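Local structure of conserved hypothetical secreted protein (Helicobacter pylori, 4RNZ) at residues R88-L93 with A138-R143; A115-N120 with P154-A159; A265-F270 with Q284-V289; D237-F242 with G277-K282; V43-L48 with A58-S63. The protein probably acts as a zinc-dependent M23-family metallopeptidase on peptidoglycan and helps to determine cell shape. All coordinates share one frame; numbering follows the deposited sequence.

Overall arrangement
From the N terminus, contact 5 comes first, closing a short hairpin in the antiparallel sheet of the N-terminal region before any other contact opens. Contacts 1 and 2 follow and cross, their segments alternating along the chain: 88-93 pairs with 138-143, while 115-120, from the helical stretch between them, packs on 154-159. Strands 136-146 and 153-163 are neighbours in one sheet, so the two contacts touch, and their centres are 10 Å apart. The M23 peptidase region repeats the crossing on a smaller scale: contact 4 opens at 237, contact 3 at 265, and they close in the same order. These two lie across the chain's centre from contact 1, about 24 Å or more away between nearest atoms.

Contact 1 of 5, residues R88-L93 with A138-R143; sequences RKEKTL and AIVYTR. With PO4 (phosphate ion), chain G.
Lys91 lays its CB over one face of the Tyr141 ring, and its amine then runs on to a phosphate ion that Lys89, on the same side of the sheet, also holds. The frame is a regular antiparallel strand pair of the second-domain sheet, with Lys89-Arg143, Lys91-Tyr141 and Leu93-Ile139 as hydrogen-bonded pairs. In the middle one, Lys91 N reaches Tyr141 O at 2.9 Å, with 168° at the hydrogen. Tyr141 has its CG between the backbone N and the carbonyl carbon (chi1 64°), which swings the ring across toward Lys91; Leu93 CB meets that ring at its edge. Further along, Leu93 and Ile139 run side by side, CD2 to CD1 4.0 Å, beneath helices 101-109 and 112-121. On the side bearing Glu90, Thr92, Val140 and Thr142, Glu90 lies against Val140 CG1, and Phe363 packs on the first three. Arg88 crosses Thr142 here, but its guanidinium is engaged by Asp144 in a salt bridge. The phosphate, probably a crystallisation component, also bonds Tyr145 OH. Lys89 NZ holds phosphate O3 at 2.8 Å, and Lys91 NZ, turned by the bend at chi4, reaches phosphate O4 at 3.1 Å.

Contact 2 of 5, residues A115-N120 with P154-A159; sequences ANQLMN and PTIKMA
The flat amide of Gln117 has Pro154 on two of its sides. Pro154 O lies almost exactly in the amide plane, 2.8 Å from NE2, whereas the proline ring stands over one face with CG 3.8 Å from NE2. On the other side of the plane a water donates to OE1 at 2.7 Å and accepts from Ile156 N at 2.9 Å, linking the amide to the strand a second time. The NE2 bond is fairly straight, 161° at the hydrogen, yet it approaches the carbonyl of Pro154 from above, 41° out of its plane. That oxygen also accepts from Arg309 NH1, and NE2 also bonds Gln153 OE1, so both buried atoms have two partners and the rotation of the amide is well fixed. The side chains of Ile156 and Gln117 run antiparallel past one another, Ile156 CD1 coming to 3.7 Å from Gln117 CB. One residue on, Leu118, with CG anti to the backbone N (chi1 -167°), extends CD1 to Ala159 CB at 3.9 Å. Between these two apolar touches the strand is kinked: Lys157 and Met158 both face Val140. What results is a helix packed on a sheet across a classic beta bulge, here joining helix 112-121 to strand 153-163.

Contact 3 of 5, residues A265-F270 with Q284-V289; sequences AHMSAF and QIIGRV
Arg288, Met267 and Ile286 bury the most surface here, around a beta bulge that shifts the antiparallel register by one between Met267-Val289 and Ala269-Arg288. Met267, between two corners of its segment, stretches across the partner strand: CB lies 3.3 Å from Arg288 O, SD passes Gly287 CA, and CE ends 4.2 Å from Ile286 CD1. The Met267 and Ile286 side chains meet at about a right angle, and both also rest on Ile232 of the third strand in this small sheet of the M23 peptidase region. Arg288 contributes mainly its backbone and CB, its guanidinium leading away to Gly229 O. Its N bonds Ala269 O at 3.0 Å and its O accepts Ser268 N at 2.8 Å. Next door, His266 bonds the zinc ligand Glu34 through NE2 and Thr292 O through ND1, which puts the bulge next to the residues round the zinc ion. Ser268, with OG flanked by its own N and C (chi1 53°), donates to Val289 O at 2.8 Å from well above the carbonyl plane.

Contact 4 of 5, residues D237-F242 with G277-K282; sequences DGRVGF and GSFVKK
Arg239 and Phe279 face each other across a non-hydrogen-bonded pair of an antiparallel sheet. Arg239, its CG opposite the backbone N (chi1 -164°) and its chain extended to NE, lays CD over one face of the ring, 4.0 Å from its centroid in a CH-pi contact, and the guanidinium follows with its plane 23° from that of the ring. Phe279 CE1 lies over one face of the guanidinium, while Arg239 NE donates to Gly277 O at 3.0 Å, tilted from the guanidinium plane. At the other end Asp237 OD1 uses its anti lone pair to receive Lys282 N at 2.8 Å, a nearly straight bond (169°). Four backbone bonds join the segments, among them Val280 N to Gly238 O and Val240 N to Ser278 O, both 2.8 Å. On the opposite side of the strands Val240 CG2 meets Val280 CG1 at 3.9 Å, with Leu274 packed against both valines. Farther out, Ser278 OG bonds Lys275 O, Gln284 OE1 holds Lys281 N, and Lys282 NZ reaches Leu190 O. The strand pair is clamped at each end by a charged side chain bonded to the backbone; the N-H donated to Asp237, with Lys281 NZ nearby, would probably help keep that carboxylate ionised.

Contact 5 of 5, residues V43-L48 with A58-S63; sequences VTYYTL and ALIPIS
With a chi1 of 67° tucking CG over the backbone, Tyr45 lies alongside Ile60, the two side chains pointing the same way and Tyr45 CB 4.1 Å from Ile60 CG1. Tyr46 turns differently, its CG opposite the carbonyl carbon (chi1 -55°), which sets Leu59 O near the plane of its ring, at the edge, and leaves its CB 4.3 Å from Leu59 CB. Tyr46 and Leu59 form a hydrogen-bonded pair of the beta hairpin: Tyr46 N to Leu59 O is 2.9 Å, Leu59 N to Tyr46 O 2.8 Å. Toward Thr44 and Pro61 the pairing is not continued: proline has no N-H to offer Thr44 O, and its CG and CD press on that oxygen instead, CG at 3.3 Å, while Val43 CG2 meets CD. The Tyr45 ring is met edge-to-face by Trp6. Within the N-terminal sheet, strand 2-5 pairs with the outer side of 44-49 and strand 66-73 flanks 55-61; Tyr46, Leu59 and Pro61 touch Arg146 of strand 136-146, joining this sheet to the next.

Contact 1 of 5, residues R88-L93 with A138-R143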
# COMPACT_ATOMS: atom_id res chain seq x y z
N ARG A 88 -8.48 -5.21 13.65
CA ARG A 88 -7.10 -5.58 13.32
C ARG A 88 -6.69 -6.79 14.15
O ARG A 88 -6.87 -6.78 15.35
CB ARG A 88 -6.22 -4.36 13.56
CG ARG A 88 -4.75 -4.54 13.27
CD ARG A 88 -4.11 -3.16 13.22
NE ARG A 88 -4.42 -2.55 11.94
CZ ARG A 88 -4.27 -1.26 11.66
NH1 ARG A 88 -3.82 -0.41 12.57
NH2 ARG A 88 -4.57 -0.81 10.44
N LYS A 89 -6.19 -7.85 13.52
CA LYS A 89 -5.64 -9.01 14.25
C LYS A 89 -4.12 -9.09 14.05
O LYS A 89 -3.63 -8.91 12.94
CB LYS A 89 -6.21 -10.31 13.72
CG LYS A 89 -7.72 -10.44 13.74
CD LYS A 89 -8.09 -11.84 13.30
CE LYS A 89 -9.59 -11.98 13.10
NZ LYS A 89 -9.91 -13.43 12.91
N GLU A 90 -3.41 -9.41 15.12
CA GLU A 90 -1.96 -9.59 15.08
C GLU A 90 -1.63 -11.06 15.25
O GLU A 90 -2.22 -11.75 16.09
CB GLU A 90 -1.32 -8.76 16.18
CG GLU A 90 0.20 -8.72 16.17
CD GLU A 90 0.74 -7.97 17.36
OE1 GLU A 90 0.30 -8.27 18.49
OE2 GLU A 90 1.58 -7.09 17.16
N LYS A 91 -0.67 -11.53 14.45
CA LYS A 91 -0.17 -12.90 14.53
C LYS A 91 1.35 -12.91 14.52
O LYS A 91 1.98 -11.97 14.03
CB LYS A 91 -0.64 -13.75 13.35
CG LYS A 91 -2.14 -13.97 13.33
CD LYS A 91 -2.54 -15.18 12.50
CE LYS A 91 -3.92 -15.68 12.91
NZ LYS A 91 -4.92 -14.58 12.82
N THR A 92 1.90 -14.01 15.03
CA THR A 92 3.33 -14.28 14.92
C THR A 92 3.59 -15.58 14.20
O THR A 92 3.24 -16.67 14.69
CB THR A 92 3.98 -14.32 16.29
OG1 THR A 92 3.74 -13.08 16.95
CG2 THR A 92 5.50 -14.54 16.17
N LEU A 93 4.23 -15.48 13.04
CA LEU A 93 4.71 -16.63 12.33
C LEU A 93 6.13 -16.95 12.80
O LEU A 93 7.02 -16.09 12.74
CB LEU A 93 4.75 -16.36 10.83
CG LEU A 93 5.38 -17.44 9.95
CD1 LEU A 93 4.64 -18.76 10.04
CD2 LEU A 93 5.38 -16.93 8.51
N ALA A 138 10.91 -15.34 11.34
CA ALA A 138 9.82 -14.91 12.16
C ALA A 138 9.18 -13.66 11.54
O ALA A 138 9.89 -12.79 11.03
CB ALA A 138 10.30 -14.59 13.56
N ILE A 139 7.86 -13.59 11.56
CA ILE A 139 7.14 -12.38 11.14
C ILE A 139 6.03 -12.10 12.13
O ILE A 139 5.19 -12.97 12.38
CB ILE A 139 6.49 -12.54 9.74
CG1 ILE A 139 7.46 -13.24 8.78
CG2 ILE A 139 6.02 -11.18 9.20
CD1 ILE A 139 6.94 -13.40 7.38
N VAL A 140 6.02 -10.90 12.70
CA VAL A 140 4.88 -10.42 13.44
C VAL A 140 4.12 -9.49 12.50
O VAL A 140 4.68 -8.50 12.02
CB VAL A 140 5.25 -9.62 14.67
CG1 VAL A 140 3.98 -9.14 15.37
CG2 VAL A 140 6.11 -10.45 15.62
N TYR A 141 2.86 -9.81 12.23
CA TYR A 141 2.11 -9.01 11.26
C TYR A 141 0.67 -8.85 11.66
O TYR A 141 0.10 -9.71 12.35
CB TYR A 141 2.16 -9.63 9.88
CG TYR A 141 1.51 -10.98 9.76
CD1 TYR A 141 2.19 -12.13 10.13
CD2 TYR A 141 0.23 -11.12 9.28
CE1 TYR A 141 1.62 -13.37 9.99
CE2 TYR A 141 -0.36 -12.36 9.14
CZ TYR A 141 0.34 -13.48 9.51
OH TYR A 141 -0.21 -14.73 9.38
N THR A 142 0.08 -7.77 11.18
CA THR A 142 -1.34 -7.52 11.38
C THR A 142 -2.07 -7.59 10.07
O THR A 142 -1.49 -7.45 8.98
CB THR A 142 -1.61 -6.15 12.01
OG1 THR A 142 -1.22 -5.10 11.11
CG2 THR A 142 -0.87 -6.00 13.32
N ARG A 143 -3.37 -7.84 10.18
CA ARG A 143 -4.26 -7.90 9.02
C ARG A 143 -5.54 -7.16 9.45
O ARG A 143 -5.88 -7.18 10.66
CB ARG A 143 -4.54 -9.35 8.73
CG ARG A 143 -4.60 -9.76 7.29
CD ARG A 143 -5.09 -11.22 7.16
NE ARG A 143 -4.08 -12.29 7.28
CZ ARG A 143 -3.09 -12.52 6.42
NH1 ARG A 143 -2.90 -11.69 5.40
NH2 ARG A 143 -2.24 -13.55 6.58
P PO4 G . -8.26 -15.44 10.25
O1 PO4 G . -7.53 -14.57 9.24
O2 PO4 G . -8.38 -16.82 9.66
O3 PO4 G . -9.64 -14.90 10.57
O4 PO4 G . -7.55 -15.53 11.58
O HOH W 1 -3.32 -4.67 9.56
O HOH W 2 -2.42 -11.03 11.48

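Contact 2 of 5, residues A115-N120 with P154-A159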
# COMPACT_ATOMS: atom_id res chain seq x y z
N ALA A 115 3.96 -13.23 1.91
CA ALA A 115 5.19 -13.82 1.38
C ALA A 115 5.90 -12.81 0.49
O ALA A 115 7.10 -12.58 0.63
CB ALA A 115 4.87 -15.09 0.63
N ASN A 116 5.15 -12.15 -0.40
CA ASN A 116 5.73 -11.11 -1.28
C ASN A 116 6.29 -9.92 -0.52
O ASN A 116 7.32 -9.36 -0.90
CB ASN A 116 4.68 -10.54 -2.25
CG ASN A 116 4.21 -11.53 -3.28
OD1 ASN A 116 4.86 -12.54 -3.56
ND2 ASN A 116 3.09 -11.20 -3.90
N GLN A 117 5.58 -9.50 0.54
CA GLN A 117 6.07 -8.43 1.40
C GLN A 117 7.40 -8.79 2.05
O GLN A 117 8.30 -7.96 2.11
CB GLN A 117 5.08 -8.10 2.51
CG GLN A 117 3.87 -7.38 2.02
CD GLN A 117 2.94 -6.89 3.12
OE1 GLN A 117 3.28 -6.87 4.29
NE2 GLN A 117 1.78 -6.47 2.72
N LEU A 118 7.53 -10.02 2.51
CA LEU A 118 8.83 -10.45 3.09
C LEU A 118 9.97 -10.47 2.07
O LEU A 118 11.06 -10.01 2.38
CB LEU A 118 8.72 -11.81 3.78
CG LEU A 118 9.98 -12.04 4.65
CD1 LEU A 118 9.86 -11.38 6.00
CD2 LEU A 118 10.25 -13.51 4.79
N MET A 119 9.72 -11.03 0.89
CA MET A 119 10.73 -11.09 -0.15
C MET A 119 11.18 -9.66 -0.46
O MET A 119 12.37 -9.37 -0.52
CB MET A 119 10.19 -11.72 -1.43
CG MET A 119 9.66 -13.15 -1.35
SD MET A 119 10.74 -14.38 -0.56
CE MET A 119 10.23 -14.20 1.14
N ASN A 120 10.21 -8.76 -0.60
CA ASN A 120 10.50 -7.38 -0.91
C ASN A 120 11.26 -6.65 0.20
O ASN A 120 12.15 -5.87 -0.08
CB ASN A 120 9.22 -6.63 -1.31
CG ASN A 120 8.81 -6.91 -2.75
OD1 ASN A 120 9.65 -6.98 -3.64
ND2 ASN A 120 7.49 -7.05 -2.99
N PRO A 154 -1.65 -7.33 4.39
CA PRO A 154 -1.15 -7.32 5.75
C PRO A 154 -0.10 -6.24 5.95
O PRO A 154 0.37 -5.60 4.98
CB PRO A 154 -0.55 -8.72 5.91
CG PRO A 154 -0.17 -9.13 4.53
CD PRO A 154 -1.23 -8.54 3.64
N THR A 155 0.26 -6.03 7.21
CA THR A 155 1.29 -5.12 7.57
C THR A 155 2.30 -5.87 8.45
O THR A 155 1.91 -6.43 9.50
CB THR A 155 0.71 -3.90 8.31
OG1 THR A 155 -0.22 -3.23 7.46
CG2 THR A 155 1.77 -2.92 8.70
N ILE A 156 3.57 -5.89 8.02
CA ILE A 156 4.63 -6.47 8.83
C ILE A 156 5.09 -5.50 9.89
O ILE A 156 5.53 -4.41 9.56
CB ILE A 156 5.84 -6.87 7.96
CG1 ILE A 156 5.44 -8.04 7.06
CG2 ILE A 156 7.04 -7.21 8.84
CD1 ILE A 156 6.47 -8.35 5.98
N LYS A 157 4.95 -5.87 11.15
CA LYS A 157 5.41 -5.04 12.25
C LYS A 157 6.87 -5.32 12.60
O LYS A 157 7.61 -4.41 12.93
CB LYS A 157 4.55 -5.26 13.51
CG LYS A 157 3.05 -5.10 13.31
CD LYS A 157 2.66 -3.84 12.54
CE LYS A 157 3.14 -2.56 13.22
NZ LYS A 157 2.61 -2.40 14.61
N MET A 158 7.23 -6.60 12.58
CA MET A 158 8.60 -7.04 12.80
C MET A 158 8.88 -8.30 11.98
O MET A 158 8.01 -9.17 11.80
CB MET A 158 8.83 -7.35 14.27
CG MET A 158 10.25 -7.84 14.56
SD MET A 158 10.49 -8.34 16.27
CE MET A 158 9.61 -9.87 16.34
N ALA A 159 10.10 -8.38 11.46
CA ALA A 159 10.55 -9.63 10.88
C ALA A 159 11.98 -9.91 11.31
O ALA A 159 12.72 -9.00 11.69
CB ALA A 159 10.43 -9.62 9.38
O HOH W 3 4.30 -4.66 5.47

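Contact 3 of 5, residues A265-F270 with Q284-V289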
# COMPACT_ATOMS: atom_id res chain seq x y z
N ALA A 265 -0.20 11.40 -12.98
CA ALA A 265 -1.49 11.70 -13.59
C ALA A 265 -1.63 13.15 -14.07
O ALA A 265 -0.90 14.04 -13.63
CB ALA A 265 -2.62 11.37 -12.62
N HIS A 266 -2.63 13.32 -14.92
CA HIS A 266 -3.00 14.55 -15.59
C HIS A 266 -2.06 14.90 -16.74
O HIS A 266 -1.85 16.07 -17.02
CB HIS A 266 -3.11 15.72 -14.60
CG HIS A 266 -4.08 15.47 -13.49
ND1 HIS A 266 -5.43 15.33 -13.71
CD2 HIS A 266 -3.90 15.32 -12.16
CE1 HIS A 266 -6.04 15.11 -12.56
NE2 HIS A 266 -5.13 15.09 -11.60
N MET A 267 -1.52 13.91 -17.42
CA MET A 267 -0.55 14.16 -18.46
C MET A 267 -1.24 14.72 -19.71
O MET A 267 -2.40 14.41 -19.97
CB MET A 267 0.20 12.89 -18.82
CG MET A 267 1.02 12.30 -17.70
SD MET A 267 2.19 11.15 -18.40
CE MET A 267 2.77 10.46 -16.86
N SER A 268 -0.52 15.55 -20.47
CA SER A 268 -1.01 16.00 -21.78
C SER A 268 -0.59 14.98 -22.83
O SER A 268 -1.24 14.88 -23.87
CB SER A 268 -0.51 17.41 -22.14
OG SER A 268 0.90 17.51 -22.04
N ALA A 269 0.43 14.19 -22.55
CA ALA A 269 0.94 13.21 -23.52
C ALA A 269 1.88 12.22 -22.87
O ALA A 269 2.56 12.55 -21.89
CB ALA A 269 1.67 13.94 -24.65
N PHE A 270 1.95 11.02 -23.43
CA PHE A 270 2.90 10.00 -23.01
C PHE A 270 4.12 10.08 -23.91
O PHE A 270 4.01 10.53 -25.04
CB PHE A 270 2.28 8.60 -23.16
CG PHE A 270 0.95 8.45 -22.47
CD1 PHE A 270 0.85 8.58 -21.09
CD2 PHE A 270 -0.21 8.17 -23.21
CE1 PHE A 270 -0.38 8.45 -20.45
CE2 PHE A 270 -1.44 8.04 -22.58
CZ PHE A 270 -1.52 8.17 -21.20
N GLN A 284 14.03 8.64 -16.69
CA GLN A 284 13.56 8.54 -18.07
C GLN A 284 12.31 9.37 -18.25
O GLN A 284 11.43 9.34 -17.39
CB GLN A 284 13.26 7.09 -18.35
CG GLN A 284 12.77 6.77 -19.75
CD GLN A 284 12.65 5.28 -19.93
OE1 GLN A 284 13.35 4.51 -19.29
NE2 GLN A 284 11.81 4.86 -20.82
N ILE A 285 12.20 10.08 -19.37
CA ILE A 285 11.01 10.89 -19.68
C ILE A 285 9.83 9.93 -19.94
O ILE A 285 9.96 9.03 -20.74
CB ILE A 285 11.22 11.79 -20.93
CG1 ILE A 285 12.31 12.85 -20.65
CG2 ILE A 285 9.94 12.53 -21.29
CD1 ILE A 285 12.92 13.49 -21.88
N ILE A 286 8.71 10.13 -19.27
CA ILE A 286 7.53 9.31 -19.48
C ILE A 286 6.33 10.09 -20.03
O ILE A 286 5.31 9.49 -20.37
CB ILE A 286 7.14 8.53 -18.20
CG1 ILE A 286 6.92 9.47 -17.01
CG2 ILE A 286 8.24 7.55 -17.84
CD1 ILE A 286 6.39 8.73 -15.78
N GLY A 287 6.47 11.40 -20.18
CA GLY A 287 5.39 12.21 -20.70
C GLY A 287 5.54 13.69 -20.38
O GLY A 287 6.63 14.18 -20.09
N ARG A 288 4.41 14.38 -20.39
CA ARG A 288 4.36 15.80 -20.24
C ARG A 288 3.17 16.17 -19.42
O ARG A 288 2.10 15.54 -19.54
CB ARG A 288 4.23 16.47 -21.61
CG ARG A 288 5.45 16.40 -22.51
CD ARG A 288 5.12 17.09 -23.84
NE ARG A 288 6.27 17.17 -24.73
CZ ARG A 288 7.16 18.16 -24.74
NH1 ARG A 288 7.06 19.18 -23.90
NH2 ARG A 288 8.15 18.14 -25.60
N VAL A 289 3.31 17.22 -18.63
CA VAL A 289 2.24 17.72 -17.78
C VAL A 289 1.05 18.21 -18.60
O VAL A 289 1.22 18.87 -19.65
CB VAL A 289 2.73 18.90 -16.91
CG1 VAL A 289 1.59 19.60 -16.20
CG2 VAL A 289 3.76 18.43 -15.90

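Contact 4 of 5, residues D237-F242 with G277-K282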
# COMPACT_ATOMS: atom_id res chain seq x y z
N ASP A 237 13.24 3.34 -11.25
CA ASP A 237 13.18 2.22 -12.17
C ASP A 237 11.84 1.58 -11.98
O ASP A 237 11.20 1.74 -10.93
CB ASP A 237 14.23 1.15 -11.85
CG ASP A 237 15.65 1.58 -12.15
OD1 ASP A 237 15.88 2.71 -12.67
OD2 ASP A 237 16.53 0.76 -11.87
N GLY A 238 11.43 0.82 -12.99
CA GLY A 238 10.27 -0.06 -12.82
C GLY A 238 9.67 -0.50 -14.12
O GLY A 238 10.28 -0.36 -15.19
N ARG A 239 8.46 -1.03 -14.03
CA ARG A 239 7.73 -1.52 -15.21
C ARG A 239 6.36 -0.87 -15.29
O ARG A 239 5.64 -0.79 -14.29
CB ARG A 239 7.57 -3.04 -15.15
CG ARG A 239 7.18 -3.63 -16.50
CD ARG A 239 7.16 -5.15 -16.47
NE ARG A 239 6.87 -5.71 -17.80
CZ ARG A 239 6.79 -7.01 -18.07
NH1 ARG A 239 7.00 -7.91 -17.10
NH2 ARG A 239 6.52 -7.43 -19.30
N VAL A 240 6.00 -0.42 -16.48
CA VAL A 240 4.70 0.21 -16.69
C VAL A 240 3.60 -0.84 -16.54
O VAL A 240 3.64 -1.86 -17.19
CB VAL A 240 4.59 0.84 -18.08
CG1 VAL A 240 3.20 1.44 -18.30
CG2 VAL A 240 5.64 1.91 -18.24
N GLY A 241 2.63 -0.56 -15.68
CA GLY A 241 1.49 -1.46 -15.47
C GLY A 241 0.30 -0.97 -16.25
O GLY A 241 -0.26 -1.69 -17.05
N PHE A 242 -0.09 0.26 -16.01
CA PHE A 242 -1.19 0.86 -16.73
C PHE A 242 -0.70 2.14 -17.36
O PHE A 242 0.16 2.84 -16.84
CB PHE A 242 -2.36 1.14 -15.79
CG PHE A 242 -3.49 1.89 -16.44
CD1 PHE A 242 -3.49 3.28 -16.48
CD2 PHE A 242 -4.57 1.20 -17.00
CE1 PHE A 242 -4.53 3.98 -17.09
CE2 PHE A 242 -5.61 1.90 -17.60
CZ PHE A 242 -5.58 3.29 -17.66
N GLY A 277 3.86 -2.76 -19.88
CA GLY A 277 5.01 -3.65 -19.88
C GLY A 277 6.38 -3.05 -20.16
O GLY A 277 7.38 -3.74 -19.97
N SER A 278 6.46 -1.78 -20.59
CA SER A 278 7.78 -1.17 -20.82
C SER A 278 8.56 -1.16 -19.51
O SER A 278 7.99 -0.86 -18.47
CB SER A 278 7.69 0.27 -21.30
OG SER A 278 7.12 0.38 -22.60
N PHE A 279 9.83 -1.50 -19.58
CA PHE A 279 10.73 -1.26 -18.46
C PHE A 279 11.23 0.18 -18.57
O PHE A 279 11.63 0.61 -19.67
CB PHE A 279 11.87 -2.25 -18.45
CG PHE A 279 11.45 -3.62 -18.02
CD1 PHE A 279 10.77 -4.47 -18.89
CD2 PHE A 279 11.70 -4.06 -16.73
CE1 PHE A 279 10.37 -5.73 -18.49
CE2 PHE A 279 11.31 -5.33 -16.32
CZ PHE A 279 10.63 -6.16 -17.20
N VAL A 280 11.17 0.92 -17.47
CA VAL A 280 11.67 2.31 -17.42
C VAL A 280 12.79 2.49 -16.41
O VAL A 280 12.90 1.75 -15.44
CB VAL A 280 10.56 3.33 -17.06
CG1 VAL A 280 9.34 3.15 -17.97
CG2 VAL A 280 10.16 3.21 -15.60
N LYS A 281 13.62 3.52 -16.63
CA LYS A 281 14.71 3.80 -15.72
C LYS A 281 14.40 5.06 -14.97
O LYS A 281 13.73 5.95 -15.49
CB LYS A 281 16.02 3.98 -16.48
CG LYS A 281 16.67 2.67 -16.88
CD LYS A 281 18.10 2.94 -17.32
CE LYS A 281 18.74 1.72 -17.95
NZ LYS A 281 18.80 0.59 -16.98
N LYS A 282 14.91 5.15 -13.74
CA LYS A 282 14.83 6.37 -13.01
C LYS A 282 15.40 7.49 -13.90
O LYS A 282 16.47 7.32 -14.48
CB LYS A 282 15.60 6.26 -11.70
CG LYS A 282 15.55 7.55 -10.89
CD LYS A 282 15.78 7.32 -9.40
CE LYS A 282 17.25 7.31 -9.07
NZ LYS A 282 17.42 7.32 -7.59

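Contact 5 of 5, residues V43-L48 with A58-S63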
# COMPACT_ATOMS: atom_id res chain seq x y z
N VAL A 43 -10.73 -5.05 -5.42
CA VAL A 43 -11.19 -4.69 -4.08
C VAL A 43 -12.57 -5.28 -3.82
O VAL A 43 -13.39 -5.38 -4.73
CB VAL A 43 -11.25 -3.18 -3.83
CG1 VAL A 43 -9.87 -2.58 -4.03
CG2 VAL A 43 -12.33 -2.50 -4.68
N THR A 44 -12.82 -5.64 -2.57
CA THR A 44 -14.12 -6.13 -2.18
C THR A 44 -14.99 -4.92 -1.83
O THR A 44 -14.57 -4.04 -1.10
CB THR A 44 -14.00 -7.06 -0.97
OG1 THR A 44 -13.43 -8.28 -1.41
CG2 THR A 44 -15.39 -7.36 -0.32
N TYR A 45 -16.20 -4.87 -2.38
CA TYR A 45 -17.10 -3.77 -2.11
C TYR A 45 -18.45 -4.34 -1.72
O TYR A 45 -18.68 -5.56 -1.83
CB TYR A 45 -17.22 -2.81 -3.30
CG TYR A 45 -17.89 -3.36 -4.54
CD1 TYR A 45 -17.26 -4.34 -5.34
CD2 TYR A 45 -19.14 -2.89 -4.95
CE1 TYR A 45 -17.88 -4.84 -6.49
CE2 TYR A 45 -19.77 -3.39 -6.09
CZ TYR A 45 -19.14 -4.36 -6.85
OH TYR A 45 -19.75 -4.84 -7.97
N TYR A 46 -19.34 -3.46 -1.30
CA TYR A 46 -20.62 -3.87 -0.73
C TYR A 46 -21.75 -3.07 -1.35
O TYR A 46 -21.65 -1.85 -1.53
CB TYR A 46 -20.62 -3.70 0.78
CG TYR A 46 -19.48 -4.42 1.47
CD1 TYR A 46 -18.23 -3.82 1.59
CD2 TYR A 46 -19.64 -5.73 1.97
CE1 TYR A 46 -17.17 -4.49 2.19
CE2 TYR A 46 -18.59 -6.39 2.59
CZ TYR A 46 -17.35 -5.76 2.70
OH TYR A 46 -16.28 -6.38 3.29
N THR A 47 -22.84 -3.77 -1.66
CA THR A 47 -24.03 -3.15 -2.20
C THR A 47 -25.31 -3.63 -1.49
O THR A 47 -25.37 -4.73 -0.91
CB THR A 47 -24.18 -3.41 -3.71
OG1 THR A 47 -24.39 -4.81 -3.96
CG2 THR A 47 -22.98 -2.92 -4.49
N LEU A 48 -26.31 -2.76 -1.55
CA LEU A 48 -27.64 -3.07 -1.03
C LEU A 48 -28.63 -2.60 -2.07
O LEU A 48 -28.57 -1.44 -2.53
CB LEU A 48 -27.92 -2.33 0.27
CG LEU A 48 -29.29 -2.64 0.91
CD1 LEU A 48 -29.38 -4.07 1.42
CD2 LEU A 48 -29.58 -1.66 2.03
N ALA A 58 -24.09 1.68 -1.62
CA ALA A 58 -22.83 1.02 -1.95
C ALA A 58 -21.70 1.57 -1.09
O ALA A 58 -21.65 2.79 -0.79
CB ALA A 58 -22.50 1.21 -3.41
N LEU A 59 -20.79 0.66 -0.71
CA LEU A 59 -19.60 1.00 0.02
C LEU A 59 -18.43 0.44 -0.80
O LEU A 59 -18.32 -0.78 -0.98
CB LEU A 59 -19.62 0.41 1.42
CG LEU A 59 -20.70 0.93 2.37
CD1 LEU A 59 -20.69 0.10 3.65
CD2 LEU A 59 -20.52 2.41 2.69
N ILE A 60 -17.61 1.35 -1.31
CA ILE A 60 -16.54 1.03 -2.25
C ILE A 60 -15.22 1.61 -1.73
O ILE A 60 -15.05 2.82 -1.65
CB ILE A 60 -16.83 1.63 -3.64
CG1 ILE A 60 -18.18 1.10 -4.20
CG2 ILE A 60 -15.71 1.29 -4.62
CD1 ILE A 60 -18.72 1.95 -5.36
N PRO A 61 -14.29 0.73 -1.32
CA PRO A 61 -13.08 1.24 -0.69
C PRO A 61 -12.20 1.94 -1.71
O PRO A 61 -12.08 1.46 -2.83
CB PRO A 61 -12.38 -0.02 -0.20
CG PRO A 61 -13.38 -1.11 -0.26
CD PRO A 61 -14.33 -0.74 -1.35
N ILE A 62 -11.61 3.07 -1.33
CA ILE A 62 -10.59 3.73 -2.14
C ILE A 62 -9.20 3.68 -1.50
O ILE A 62 -8.24 4.03 -2.15
CB ILE A 62 -10.96 5.16 -2.55
CG1 ILE A 62 -11.35 6.03 -1.37
CG2 ILE A 62 -12.11 5.17 -3.56
CD1 ILE A 62 -11.73 7.43 -1.81
N SER A 63 -9.11 3.31 -0.22
CA SER A 63 -7.83 3.07 0.44
C SER A 63 -8.11 2.07 1.55
O SER A 63 -9.21 1.52 1.62
CB SER A 63 -7.24 4.36 1.01
OG SER A 63 -7.97 4.83 2.14